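Local coordinates for protein putative glycosidase ph117-related (Bacteroides thetaiotaomicron, PDB 5A7V) that probably acts on beta-1,4-mannosidic linkages as a GH130-family glycosidase or phosphorylase and binds mannose in its pocket, at residues A[185-197]-A[243-255]. Residues are numbered along the deposited sequence; the frame is centred on the assembly and turned at random.
Sequences HGPAFAKAYDGKF and VNWTPYVNTDGSL
With CG anti to its own carbonyl carbon (chi1 -55°), Y193 brings its phenol alongside T246 and P247, and a similar torsion in F189 (chi1 -51°) sets its ring against W245 and P247. The Y193 hydroxyl donates to the carbonyl of P247, OH to O 2.7 Å, almost exactly in line with the C=O bond; that oxygen lies in the plane of the ring at its edge. T246 CG2 and V249 CG2 also pack on this hydroxyl. P247 is shared: its CG sits over one face of F189, 4.0 Å from the ring centroid, while A188 CB lies on the opposite face and W245 O meets the edge in plane, 3.5 Å from F189 CD1. W245 CB touches F189 CE1 as well. Between the backbones a single direct bond is made, W245 N to A188 O at 2.9 Å, with an N-H...O angle of 162°.

These pairs join two blades of what is consistent with the five-bladed beta-propeller of GH130: strand 183-187 is an outermost strand of one four-stranded antiparallel sheet, and strand 246-247 pairs with 235-239 in the next. At the strand end, the type I turn from P187 to A190 lays F189 against the neighbouring sheet, where its ring also meets W229.

Water fills part of the seam. One molecule accepts from A192 N and lies 2.8 Å from W245 O; another links K191 N to N244 OD1. At one end V243 CG1 makes a CH-pi contact over the H185 ring, and at the other F197 is sandwiched between K196 CG and L255 CD2, the latter 3.9 Å from the ring centroid.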
# COMPACT_ATOMS: atom_id res chain seq x y z
N HIS A 185 1.22 -1.75 18.71
CA HIS A 185 0.16 -1.10 19.48
C HIS A 185 -1.20 -1.75 19.35
O HIS A 185 -2.14 -1.38 20.06
CB HIS A 185 0.09 0.39 19.20
CG HIS A 185 1.25 1.14 19.75
ND1 HIS A 185 1.19 1.76 20.97
CD2 HIS A 185 2.50 1.34 19.29
CE1 HIS A 185 2.35 2.31 21.24
NE2 HIS A 185 3.16 2.10 20.22
N GLY A 186 -1.32 -2.74 18.49
CA GLY A 186 -2.58 -3.44 18.27
C GLY A 186 -3.50 -2.78 17.24
O GLY A 186 -3.12 -1.81 16.57
N PRO A 187 -4.70 -3.34 17.11
CA PRO A 187 -5.67 -2.82 16.13
C PRO A 187 -5.89 -1.32 16.23
O PRO A 187 -6.09 -0.76 17.34
CB PRO A 187 -6.93 -3.64 16.44
CG PRO A 187 -6.41 -4.94 17.00
CD PRO A 187 -5.21 -4.54 17.83
N ALA A 188 -5.89 -0.65 15.10
CA ALA A 188 -6.13 0.79 15.02
C ALA A 188 -7.46 1.18 15.62
O ALA A 188 -7.57 2.27 16.21
CB ALA A 188 -6.10 1.22 13.56
N PHE A 189 -8.46 0.30 15.51
CA PHE A 189 -9.83 0.61 15.94
C PHE A 189 -10.23 -0.17 17.19
O PHE A 189 -11.42 -0.34 17.49
CB PHE A 189 -10.81 0.38 14.80
CG PHE A 189 -10.41 1.04 13.52
CD1 PHE A 189 -9.99 2.35 13.48
CD2 PHE A 189 -10.41 0.32 12.32
CE1 PHE A 189 -9.58 2.95 12.29
CE2 PHE A 189 -10.04 0.92 11.15
CZ PHE A 189 -9.64 2.24 11.10
N ALA A 190 -9.24 -0.61 17.98
CA ALA A 190 -9.56 -1.34 19.22
C ALA A 190 -10.39 -0.55 20.23
O ALA A 190 -11.29 -1.08 20.86
CB ALA A 190 -8.29 -1.81 19.90
N LYS A 191 -10.03 0.71 20.41
CA LYS A 191 -10.54 1.49 21.55
C LYS A 191 -11.82 2.30 21.24
O LYS A 191 -12.67 2.47 22.12
CB LYS A 191 -9.44 2.47 21.98
CG LYS A 191 -9.67 3.30 23.22
CD LYS A 191 -8.40 4.06 23.63
CE LYS A 191 -8.27 5.45 23.01
NZ LYS A 191 -7.75 6.40 24.03
N ALA A 192 -11.90 2.84 20.02
CA ALA A 192 -12.96 3.80 19.70
C ALA A 192 -14.37 3.22 19.91
O ALA A 192 -14.61 2.03 19.73
CB ALA A 192 -12.81 4.26 18.24
N TYR A 193 -15.31 4.08 20.28
CA TYR A 193 -16.71 3.70 20.40
C TYR A 193 -16.88 2.46 21.31
O TYR A 193 -17.59 1.52 20.97
CB TYR A 193 -17.34 3.48 19.03
CG TYR A 193 -17.22 4.67 18.08
CD1 TYR A 193 -17.87 5.88 18.33
CD2 TYR A 193 -16.46 4.60 16.92
CE1 TYR A 193 -17.74 6.96 17.47
CE2 TYR A 193 -16.31 5.68 16.08
CZ TYR A 193 -16.95 6.85 16.31
OH TYR A 193 -16.78 7.90 15.41
N ASP A 194 -16.16 2.45 22.45
CA ASP A 194 -16.25 1.38 23.44
C ASP A 194 -15.94 0.01 22.82
O ASP A 194 -16.58 -1.00 23.13
CB ASP A 194 -17.64 1.39 24.13
CG ASP A 194 -17.69 0.54 25.37
OD1 ASP A 194 -16.67 0.42 26.07
OD2 ASP A 194 -18.78 -0.02 25.67
N GLY A 195 -14.98 -0.00 21.89
CA GLY A 195 -14.55 -1.24 21.24
C GLY A 195 -15.43 -1.77 20.14
O GLY A 195 -15.24 -2.91 19.73
N LYS A 196 -16.35 -0.96 19.63
CA LYS A 196 -17.29 -1.44 18.58
C LYS A 196 -16.62 -2.17 17.42
O LYS A 196 -17.16 -3.17 16.93
CB LYS A 196 -18.13 -0.26 18.07
CG LYS A 196 -19.15 -0.52 16.93
CD LYS A 196 -19.97 0.75 16.71
CE LYS A 196 -20.95 0.67 15.57
NZ LYS A 196 -21.88 -0.47 15.72
N PHE A 197 -15.48 -1.63 16.96
CA PHE A 197 -14.81 -2.15 15.75
C PHE A 197 -13.60 -3.02 16.05
O PHE A 197 -12.83 -3.30 15.15
CB PHE A 197 -14.49 -1.00 14.79
CG PHE A 197 -15.72 -0.21 14.34
CD1 PHE A 197 -16.65 -0.79 13.50
CD2 PHE A 197 -15.93 1.09 14.72
CE1 PHE A 197 -17.75 -0.04 13.09
CE2 PHE A 197 -17.04 1.84 14.32
CZ PHE A 197 -17.95 1.26 13.48
N VAL A 243 -1.87 6.04 17.21
CA VAL A 243 -2.05 4.61 17.47
C VAL A 243 -3.50 4.23 17.68
O VAL A 243 -3.92 3.17 17.20
CB VAL A 243 -1.13 4.10 18.62
CG1 VAL A 243 0.30 4.29 18.21
CG2 VAL A 243 -1.37 4.79 19.97
N ASN A 244 -4.28 5.08 18.37
CA ASN A 244 -5.73 4.87 18.54
C ASN A 244 -6.48 5.76 17.55
O ASN A 244 -6.42 6.99 17.62
CB ASN A 244 -6.16 5.17 19.98
CG ASN A 244 -5.50 4.24 20.97
OD1 ASN A 244 -5.71 3.01 20.93
ND2 ASN A 244 -4.69 4.78 21.86
N TRP A 245 -7.19 5.11 16.62
CA TRP A 245 -7.90 5.82 15.52
C TRP A 245 -9.40 5.70 15.69
O TRP A 245 -9.91 4.65 16.10
CB TRP A 245 -7.43 5.21 14.17
CG TRP A 245 -6.00 5.50 13.87
CD1 TRP A 245 -4.88 4.79 14.31
CD2 TRP A 245 -5.48 6.64 13.14
NE1 TRP A 245 -3.75 5.42 13.88
CE2 TRP A 245 -4.07 6.55 13.16
CE3 TRP A 245 -6.07 7.73 12.47
CZ2 TRP A 245 -3.25 7.47 12.52
CZ3 TRP A 245 -5.26 8.66 11.89
CH2 TRP A 245 -3.86 8.54 11.92
N THR A 246 -10.11 6.79 15.36
CA THR A 246 -11.55 6.88 15.50
C THR A 246 -12.17 7.02 14.11
O THR A 246 -11.99 8.06 13.47
CB THR A 246 -11.90 8.06 16.41
OG1 THR A 246 -11.29 7.88 17.69
CG2 THR A 246 -13.42 8.21 16.55
N PRO A 247 -12.83 5.94 13.62
CA PRO A 247 -13.45 6.05 12.30
C PRO A 247 -14.54 7.10 12.22
O PRO A 247 -15.23 7.34 13.22
CB PRO A 247 -14.02 4.66 12.04
CG PRO A 247 -13.34 3.74 12.95
CD PRO A 247 -12.99 4.59 14.18
N TYR A 248 -14.69 7.69 11.03
CA TYR A 248 -15.84 8.54 10.75
C TYR A 248 -17.07 7.62 10.57
O TYR A 248 -17.00 6.64 9.81
CB TYR A 248 -15.67 9.39 9.49
CG TYR A 248 -14.80 10.60 9.62
CD1 TYR A 248 -13.43 10.50 9.49
CD2 TYR A 248 -15.34 11.86 9.83
CE1 TYR A 248 -12.58 11.61 9.60
CE2 TYR A 248 -14.52 12.98 9.93
CZ TYR A 248 -13.13 12.84 9.83
OH TYR A 248 -12.29 13.95 9.87
N VAL A 249 -18.17 7.99 11.20
CA VAL A 249 -19.37 7.19 11.19
C VAL A 249 -20.58 8.02 10.78
O VAL A 249 -20.59 9.25 10.84
CB VAL A 249 -19.63 6.47 12.55
CG1 VAL A 249 -18.51 5.50 12.87
CG2 VAL A 249 -19.88 7.45 13.69
N ASN A 250 -21.57 7.28 10.32
CA ASN A 250 -22.89 7.83 9.93
C ASN A 250 -23.77 8.07 11.16
O ASN A 250 -23.41 7.70 12.28
CB ASN A 250 -23.57 6.83 9.01
CG ASN A 250 -22.95 6.81 7.62
OD1 ASN A 250 -22.70 7.86 7.03
ND2 ASN A 250 -22.72 5.60 7.09
N THR A 251 -24.94 8.68 10.94
CA THR A 251 -25.92 8.95 11.99
C THR A 251 -26.19 7.71 12.85
O THR A 251 -26.28 7.82 14.06
CB THR A 251 -27.23 9.47 11.35
OG1 THR A 251 -26.89 10.51 10.41
CG2 THR A 251 -28.22 10.02 12.38
N ASP A 252 -26.28 6.53 12.21
CA ASP A 252 -26.62 5.27 12.91
C ASP A 252 -25.40 4.53 13.44
O ASP A 252 -25.55 3.40 13.89
CB ASP A 252 -27.42 4.29 12.02
CG ASP A 252 -26.62 3.73 10.85
OD1 ASP A 252 -25.48 4.21 10.61
OD2 ASP A 252 -27.17 2.82 10.15
N GLY A 253 -24.22 5.15 13.35
CA GLY A 253 -22.97 4.58 13.87
C GLY A 253 -22.26 3.67 12.91
O GLY A 253 -21.16 3.19 13.22
N SER A 254 -22.85 3.44 11.72
CA SER A 254 -22.17 2.63 10.70
C SER A 254 -20.99 3.40 10.11
O SER A 254 -20.95 4.63 10.16
CB SER A 254 -23.11 2.20 9.56
OG SER A 254 -23.68 3.31 8.88
N LEU A 255 -20.05 2.68 9.49
CA LEU A 255 -18.85 3.34 8.90
C LEU A 255 -19.29 4.22 7.72
O LEU A 255 -20.04 3.77 6.83
CB LEU A 255 -17.84 2.31 8.44
CG LEU A 255 -17.26 1.44 9.57
CD1 LEU A 255 -16.55 0.23 8.95
CD2 LEU A 255 -16.29 2.24 10.43
O HOH W 1 -3.27 1.54 20.56
O HOH W 2 -2.87 0.78 17.86
O HOH W 3 -7.33 1.65 19.22
O HOH W 4 -9.47 3.29 18.45